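Local coordinates for protein VP5 (Halorubrum pleomorphic virus 2, PDB 6QGI) that serves as an envelope protein of a pleomorphic virus of haloarchaea and probably brings about fusion of the viral and host membranes, at residues A[105-110]-A[171-176]; A[306-311]-A[442-447]. One frame throughout, in Å; residues are numbered along the deposited sequence.

In the fold
After a short helix and a strand at the N terminus, the chain builds long helices, and interaction 1 forms when it returns to one of them: 105-110 lies within helix 91-133, while residues 171-176 hold the turn that leads from strand 167-170 into strand 176-186, so the contact closes a loop of 60 residues and pins a small antiparallel sheet to the helical part. After helix 225-253 and two shorter helices the fold turns to strands. Interaction 2 then joins strand 301-307 to strand 443-450, closing a helix-free excursion of 130 residues. The two loops follow one another, neither nested nor crossed. The centres of interactions 1 and 2 lie about 41 Å apart, on opposite sides of the chain's centre.

Interaction 1 of 2, residues A[105-110]-A[171-176]; sequences YLTTVQ and LADGTT
The hydroxyl oxygen of T107 is gripped by two partners: D173 N donates to T107 OG1 at 2.8 Å, with a bent N-H...O angle of 138°, while OG1 is also hydrogen-bonded to the carbonyl oxygen of N103, one helical turn back. The torsion chi1 of -72° lays OG1 beside the threonine's own backbone N and places CG2 anti to that N, where the methyl of T107, CG2, meets L171 CD1 at 3.7 Å, the two side chains crossing at about a right angle. One turn further along the helix, Q110 reaches over with its chain extended beyond CG and offers its amide oxygen to the N-H just before that of D173. A172 N meets Q110 OE1 at 3.0 Å, in the carbonyl plane and on a lone pair, in a straighter bond of 160°. The receiving element is a type I beta turn, L171 to G174, joining two strands of a small antiparallel sheet; two successive N-H groups at its corner thus dock on side chains spaced i, i+3 on helix 91-133. Apolar groups fill in around these bonds. L171 CD2 rests on Q110 CB at 3.6 Å, whereas A172 CB faces L106 CB more loosely, at 4.3 Å. L239 of helix 225-253 touches both L106 and A172, and R243 of the same helix also packs against A172.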
ATOM      1  N   TYR A 105     -10.931  10.918  14.984  1.00 25.29           N
ATOM      2  CA  TYR A 105     -10.570   9.848  14.067  1.00 24.35           C
ATOM      3  C   TYR A 105      -9.858  10.410  12.818  1.00 30.17           C
ATOM      4  O   TYR A 105      -8.834   9.852  12.411  1.00 30.23           O
ATOM      5  CB  TYR A 105     -11.808   9.008  13.689  1.00 24.28           C
ATOM      6  CG  TYR A 105     -11.629   8.152  12.452  1.00 24.43           C
ATOM      7  CD1 TYR A 105     -10.644   7.168  12.398  1.00 25.36           C
ATOM      8  CD2 TYR A 105     -12.439   8.325  11.339  1.00 24.96           C
ATOM      9  CE1 TYR A 105     -10.465   6.392  11.257  1.00 25.03           C
ATOM     10  CE2 TYR A 105     -12.277   7.545  10.198  1.00 25.04           C
ATOM     11  CZ  TYR A 105     -11.283   6.586  10.158  1.00 30.95           C
ATOM     12  OH  TYR A 105     -11.142   5.816   9.031  1.00 31.62           O
ATOM     13  N   LEU A 106     -10.379  11.504  12.230  1.00 27.46           N
ATOM     14  CA  LEU A 106      -9.779  12.101  11.032  1.00 27.51           C
ATOM     15  C   LEU A 106      -8.447  12.789  11.345  1.00 31.08           C
ATOM     16  O   LEU A 106      -7.622  12.880  10.440  1.00 30.97           O
ATOM     17  CB  LEU A 106     -10.746  13.033  10.273  1.00 28.02           C
ATOM     18  CG  LEU A 106     -11.944  12.279   9.652  1.00 33.06           C
ATOM     19  CD1 LEU A 106     -12.976  13.183   9.161  1.00 34.39           C
ATOM     20  CD2 LEU A 106     -11.532  11.403   8.512  1.00 34.92           C
ATOM     21  N   THR A 107      -8.188  13.175  12.618  1.00 27.17           N
ATOM     22  CA  THR A 107      -6.894  13.740  13.029  1.00 26.65           C
ATOM     23  C   THR A 107      -5.853  12.620  12.961  1.00 29.22           C
ATOM     24  O   THR A 107      -4.766  12.851  12.447  1.00 29.10           O
ATOM     25  CB  THR A 107      -6.990  14.411  14.417  1.00 32.80           C
ATOM     26  OG1 THR A 107      -7.724  15.614  14.252  1.00 31.43           O
ATOM     27  CG2 THR A 107      -5.632  14.758  15.025  1.00 31.72           C
ATOM     28  N   THR A 108      -6.217  11.403  13.418  1.00 24.72           N
ATOM     29  CA  THR A 108      -5.356  10.217  13.410  1.00 23.88           C
ATOM     30  C   THR A 108      -5.049   9.807  11.964  1.00 27.57           C
ATOM     31  O   THR A 108      -3.947   9.343  11.703  1.00 27.49           O
ATOM     32  CB  THR A 108      -5.996   9.080  14.221  1.00 31.31           C
ATOM     33  OG1 THR A 108      -6.314   9.565  15.526  1.00 33.11           O
ATOM     34  CG2 THR A 108      -5.092   7.871  14.359  1.00 28.57           C
ATOM     35  N   VAL A 109      -5.996  10.015  11.028  1.00 24.27           N
ATOM     36  CA  VAL A 109      -5.803   9.690   9.610  1.00 23.60           C
ATOM     37  C   VAL A 109      -4.888  10.755   8.994  1.00 27.85           C
ATOM     38  O   VAL A 109      -3.888  10.387   8.375  1.00 28.35           O
ATOM     39  CB  VAL A 109      -7.140   9.517   8.829  1.00 26.93           C
ATOM     40  CG1 VAL A 109      -6.899   9.290   7.340  1.00 26.04           C
ATOM     41  CG2 VAL A 109      -7.966   8.376   9.411  1.00 26.55           C
ATOM     42  N   GLN A 110      -5.204  12.058   9.193  1.00 23.95           N
ATOM     43  CA  GLN A 110      -4.402  13.185   8.682  1.00 23.63           C
ATOM     44  C   GLN A 110      -2.965  13.142   9.197  1.00 28.97           C
ATOM     45  O   GLN A 110      -2.039  13.354   8.417  1.00 29.10           O
ATOM     46  CB  GLN A 110      -5.017  14.531   9.073  1.00 25.05           C
ATOM     47  CG  GLN A 110      -6.308  14.890   8.363  1.00 28.86           C
ATOM     48  CD  GLN A 110      -7.006  16.032   9.058  1.00 37.62           C
ATOM     49  OE1 GLN A 110      -7.054  16.119  10.294  1.00 32.80           O
ATOM     50  NE2 GLN A 110      -7.575  16.930   8.276  1.00 25.70           N
ATOM     51  N   LEU A 171      -5.189  20.377  12.080  1.00 25.62           N
ATOM     52  CA  LEU A 171      -5.883  19.093  12.047  1.00 24.35           C
ATOM     53  C   LEU A 171      -7.366  19.273  12.385  1.00 29.63           C
ATOM     54  O   LEU A 171      -7.762  20.344  12.861  1.00 30.57           O
ATOM     55  CB  LEU A 171      -5.209  18.102  13.012  1.00 23.77           C
ATOM     56  CG  LEU A 171      -3.748  17.755  12.695  1.00 27.16           C
ATOM     57  CD1 LEU A 171      -3.033  17.202  13.900  1.00 26.88           C
ATOM     58  CD2 LEU A 171      -3.648  16.786  11.545  1.00 28.77           C
ATOM     59  N   ALA A 172      -8.191  18.233  12.122  1.00 25.84           N
ATOM     60  CA  ALA A 172      -9.630  18.249  12.398  1.00 25.98           C
ATOM     61  C   ALA A 172      -9.899  18.508  13.876  1.00 31.47           C
ATOM     62  O   ALA A 172     -10.857  19.198  14.221  1.00 32.01           O
ATOM     63  CB  ALA A 172     -10.252  16.939  11.973  1.00 25.93           C
ATOM     64  N   ASP A 173      -8.997  18.005  14.740  1.00 28.81           N
ATOM     65  CA  ASP A 173      -8.980  18.168  16.194  1.00 29.47           C
ATOM     66  C   ASP A 173      -8.856  19.640  16.581  1.00 33.58           C
ATOM     67  O   ASP A 173      -9.241  20.018  17.690  1.00 34.13           O
ATOM     68  CB  ASP A 173      -7.780  17.392  16.782  1.00 31.61           C
ATOM     69  CG  ASP A 173      -8.030  16.703  18.104  1.00 48.45           C
ATOM     70  OD1 ASP A 173      -8.981  17.103  18.817  1.00 52.10           O
ATOM     71  OD2 ASP A 173      -7.274  15.764  18.434  1.00 54.43           O
ATOM     72  N   GLY A 174      -8.294  20.439  15.678  1.00 29.65           N
ATOM     73  CA  GLY A 174      -8.059  21.857  15.902  1.00 30.51           C
ATOM     74  C   GLY A 174      -6.626  22.138  16.298  1.00 35.46           C
ATOM     75  O   GLY A 174      -6.217  23.300  16.366  1.00 35.66           O
ATOM     76  N   THR A 175      -5.849  21.061  16.559  1.00 31.98           N
ATOM     77  CA  THR A 175      -4.426  21.133  16.918  1.00 31.71           C
ATOM     78  C   THR A 175      -3.604  21.417  15.655  1.00 35.47           C
ATOM     79  O   THR A 175      -4.094  21.187  14.544  1.00 34.02           O
ATOM     80  CB  THR A 175      -3.967  19.835  17.613  1.00 35.59           C
ATOM     81  OG1 THR A 175      -4.142  18.732  16.724  1.00 33.31           O
ATOM     82  CG2 THR A 175      -4.687  19.578  18.932  1.00 30.35           C
ATOM     83  N   THR A 176      -2.372  21.925  15.816  1.00 33.08           N
ATOM     84  CA  THR A 176      -1.502  22.233  14.677  1.00 33.01           C
ATOM     85  C   THR A 176      -0.360  21.216  14.561  1.00 36.47           C
ATOM     86  O   THR A 176       0.139  20.706  15.570  1.00 36.64           O
ATOM     87  CB  THR A 176      -0.962  23.661  14.748  1.00 45.83           C
ATOM     88  OG1 THR A 176      -0.415  23.898  16.047  1.00 49.80           O
ATOM     89  CG2 THR A 176      -2.023  24.703  14.424  1.00 45.69           C
TER

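Interaction 2 of 2, residues A[306-311]-A[442-447]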
ATOM      1  N   THR A 306      -2.773 -15.925 -12.830  1.00 31.81           N
ATOM      2  CA  THR A 306      -1.500 -15.955 -13.536  1.00 31.75           C
ATOM      3  C   THR A 306      -1.200 -14.528 -13.942  1.00 35.65           C
ATOM      4  O   THR A 306      -1.968 -13.944 -14.708  1.00 35.46           O
ATOM      5  CB  THR A 306      -1.518 -16.935 -14.736  1.00 39.58           C
ATOM      6  OG1 THR A 306      -1.629 -18.266 -14.246  1.00 41.38           O
ATOM      7  CG2 THR A 306      -0.257 -16.836 -15.602  1.00 35.77           C
ATOM      8  N   ILE A 307      -0.098 -13.968 -13.421  1.00 32.02           N
ATOM      9  CA  ILE A 307       0.356 -12.622 -13.766  1.00 31.43           C
ATOM     10  C   ILE A 307       0.978 -12.760 -15.149  1.00 37.99           C
ATOM     11  O   ILE A 307       2.011 -13.401 -15.297  1.00 38.01           O
ATOM     12  CB  ILE A 307       1.303 -12.034 -12.672  1.00 33.45           C
ATOM     13  CG1 ILE A 307       0.632 -12.051 -11.269  1.00 33.65           C
ATOM     14  CG2 ILE A 307       1.811 -10.627 -13.035  1.00 33.06           C
ATOM     15  CD1 ILE A 307      -0.669 -11.235 -11.124  1.00 41.64           C
ATOM     16  N   GLN A 308       0.268 -12.262 -16.166  1.00 36.75           N
ATOM     17  CA  GLN A 308       0.591 -12.354 -17.593  1.00 38.41           C
ATOM     18  C   GLN A 308       2.055 -12.057 -17.963  1.00 43.75           C
ATOM     19  O   GLN A 308       2.646 -12.822 -18.729  1.00 44.15           O
ATOM     20  CB  GLN A 308      -0.301 -11.407 -18.397  1.00 39.95           C
ATOM     21  CG  GLN A 308      -1.777 -11.721 -18.308  1.00 67.17           C
ATOM     22  CD  GLN A 308      -2.504 -11.008 -19.400  1.00 96.83           C
ATOM     23  OE1 GLN A 308      -2.415  -9.783 -19.547  1.00 93.80           O
ATOM     24  NE2 GLN A 308      -3.206 -11.780 -20.224  1.00 92.14           N
ATOM     25  N   ASP A 309       2.617 -10.944 -17.447  1.00 40.49           N
ATOM     26  CA  ASP A 309       3.972 -10.466 -17.742  1.00 40.59           C
ATOM     27  C   ASP A 309       5.110 -11.366 -17.212  1.00 43.82           C
ATOM     28  O   ASP A 309       6.209 -11.312 -17.765  1.00 43.70           O
ATOM     29  CB  ASP A 309       4.159  -9.042 -17.182  1.00 42.11           C
ATOM     30  CG  ASP A 309       3.535  -7.924 -18.009  1.00 55.75           C
ATOM     31  OD1 ASP A 309       2.620  -8.215 -18.817  1.00 57.28           O
ATOM     32  OD2 ASP A 309       3.952  -6.756 -17.838  1.00 61.69           O
ATOM     33  N   THR A 310       4.868 -12.164 -16.152  1.00 39.29           N
ATOM     34  CA  THR A 310       5.907 -13.006 -15.541  1.00 38.42           C
ATOM     35  C   THR A 310       5.594 -14.513 -15.561  1.00 41.67           C
ATOM     36  O   THR A 310       6.518 -15.327 -15.523  1.00 41.26           O
ATOM     37  CB  THR A 310       6.123 -12.579 -14.090  1.00 44.15           C
ATOM     38  OG1 THR A 310       4.890 -12.726 -13.390  1.00 41.55           O
ATOM     39  CG2 THR A 310       6.641 -11.152 -13.964  1.00 41.93           C
ATOM     40  N   GLY A 311       4.310 -14.857 -15.563  1.00 37.95           N
ATOM     41  CA  GLY A 311       3.827 -16.234 -15.538  1.00 38.38           C
ATOM     42  C   GLY A 311       3.710 -16.802 -14.137  1.00 40.70           C
ATOM     43  O   GLY A 311       3.601 -18.019 -13.973  1.00 41.12           O
ATOM     44  N   SER A 442      -1.515  -6.899 -15.517  1.00 25.72           N
ATOM     45  CA  SER A 442      -2.505  -7.829 -16.032  1.00 26.74           C
ATOM     46  C   SER A 442      -2.318  -9.239 -15.468  1.00 31.34           C
ATOM     47  O   SER A 442      -1.202  -9.654 -15.138  1.00 30.60           O
ATOM     48  CB  SER A 442      -2.468  -7.859 -17.550  1.00 31.55           C
ATOM     49  OG  SER A 442      -2.978  -6.662 -18.111  1.00 41.56           O
ATOM     50  N   PHE A 443      -3.442  -9.944 -15.320  1.00 28.93           N
ATOM     51  CA  PHE A 443      -3.529 -11.280 -14.746  1.00 29.50           C
ATOM     52  C   PHE A 443      -4.735 -12.029 -15.310  1.00 34.27           C
ATOM     53  O   PHE A 443      -5.735 -11.408 -15.683  1.00 33.37           O
ATOM     54  CB  PHE A 443      -3.629 -11.192 -13.200  1.00 30.74           C
ATOM     55  CG  PHE A 443      -4.889 -10.531 -12.686  1.00 32.06           C
ATOM     56  CD1 PHE A 443      -4.967  -9.146 -12.554  1.00 34.19           C
ATOM     57  CD2 PHE A 443      -6.008 -11.289 -12.359  1.00 34.65           C
ATOM     58  CE1 PHE A 443      -6.148  -8.534 -12.114  1.00 34.81           C
ATOM     59  CE2 PHE A 443      -7.184 -10.676 -11.917  1.00 37.10           C
ATOM     60  CZ  PHE A 443      -7.243  -9.303 -11.787  1.00 34.28           C
ATOM     61  N   THR A 444      -4.658 -13.362 -15.314  1.00 32.20           N
ATOM     62  CA  THR A 444      -5.733 -14.219 -15.803  1.00 33.47           C
ATOM     63  C   THR A 444      -6.176 -15.163 -14.685  1.00 38.22           C
ATOM     64  O   THR A 444      -5.335 -15.798 -14.051  1.00 38.48           O
ATOM     65  CB  THR A 444      -5.275 -14.987 -17.062  1.00 39.28           C
ATOM     66  OG1 THR A 444      -4.613 -14.091 -17.961  1.00 37.20           O
ATOM     67  CG2 THR A 444      -6.426 -15.695 -17.775  1.00 37.26           C
ATOM     68  N   ILE A 445      -7.491 -15.261 -14.455  1.00 34.90           N
ATOM     69  CA  ILE A 445      -8.050 -16.173 -13.460  1.00 35.18           C
ATOM     70  C   ILE A 445      -8.090 -17.554 -14.117  1.00 41.77           C
ATOM     71  O   ILE A 445      -8.910 -17.777 -14.995  1.00 42.07           O
ATOM     72  CB  ILE A 445      -9.439 -15.689 -12.943  1.00 37.83           C
ATOM     73  CG1 ILE A 445      -9.333 -14.293 -12.284  1.00 36.38           C
ATOM     74  CG2 ILE A 445     -10.035 -16.704 -11.976  1.00 39.03           C
ATOM     75  CD1 ILE A 445     -10.619 -13.527 -12.168  1.00 40.42           C
ATOM     76  N   ASP A 446      -7.161 -18.451 -13.755  1.00 40.36           N
ATOM     77  CA  ASP A 446      -7.108 -19.798 -14.333  1.00 42.55           C
ATOM     78  C   ASP A 446      -8.225 -20.679 -13.790  1.00 48.07           C
ATOM     79  O   ASP A 446      -8.677 -21.590 -14.490  1.00 49.43           O
ATOM     80  CB  ASP A 446      -5.751 -20.462 -14.063  1.00 45.12           C
ATOM     81  CG  ASP A 446      -4.566 -19.873 -14.809  1.00 60.57           C
ATOM     82  OD1 ASP A 446      -4.786 -19.070 -15.750  1.00 60.99           O
ATOM     83  OD2 ASP A 446      -3.421 -20.230 -14.466  1.00 69.87           O
ATOM     84  N   LYS A 447      -8.661 -20.412 -12.538  1.00 43.91           N
ATOM     85  CA  LYS A 447      -9.708 -21.156 -11.839  1.00 44.71           C
ATOM     86  C   LYS A 447     -10.316 -20.334 -10.694  1.00 48.05           C
ATOM     87  O   LYS A 447      -9.632 -19.506 -10.092  1.00 46.06           O
ATOM     88  CB  LYS A 447      -9.120 -22.465 -11.275  1.00 48.04           C
ATOM     89  CG  LYS A 447     -10.118 -23.609 -11.125  1.00 61.77           C
ATOM     90  CD  LYS A 447      -9.887 -24.431  -9.851  1.00 71.34           C
ATOM     91  CE  LYS A 447      -8.737 -25.411  -9.918  1.00 82.04           C
ATOM     92  NZ  LYS A 447      -8.466 -26.022  -8.589  1.00 91.09           N
TER
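T306 is held to the adjacent strand by both its backbone and its side chain. With T444 it makes an antiparallel hydrogen-bonded pair, T306 N to T444 O and T444 N to T306 O each spanning 2.8 Å. Its hydroxyl, turned beside its own backbone N (chi1 -67°), donates to the carboxylate of D446: T306 OG1 lies 2.7 Å from D446 OD2 and approaches from above the carboxylate plane, 40° out of it. I307 points to the other face, where I307 CD1 meets F443 CB at 3.6 Å; the phenyl ring leads away toward I305 and Y334. Q308 N reaches S442 O at 3.2 Å, in a bent bond with the donor above the carbonyl plane. The Q308 side chain, extended beyond CG, crosses that of T444 at about a right angle, Q308 CG lying 3.7 Å from T444 OG1, a hydroxyl that is hydrogen-bonded to T333. Past Q308 the backbone folds on itself, T310 N and G311 N both donating to I307 O. The arrangement is that of a beta hairpin, strands 301-307 and 312-320 joined by the turn at 308-311, with strand 443-450 antiparallel to the first of them.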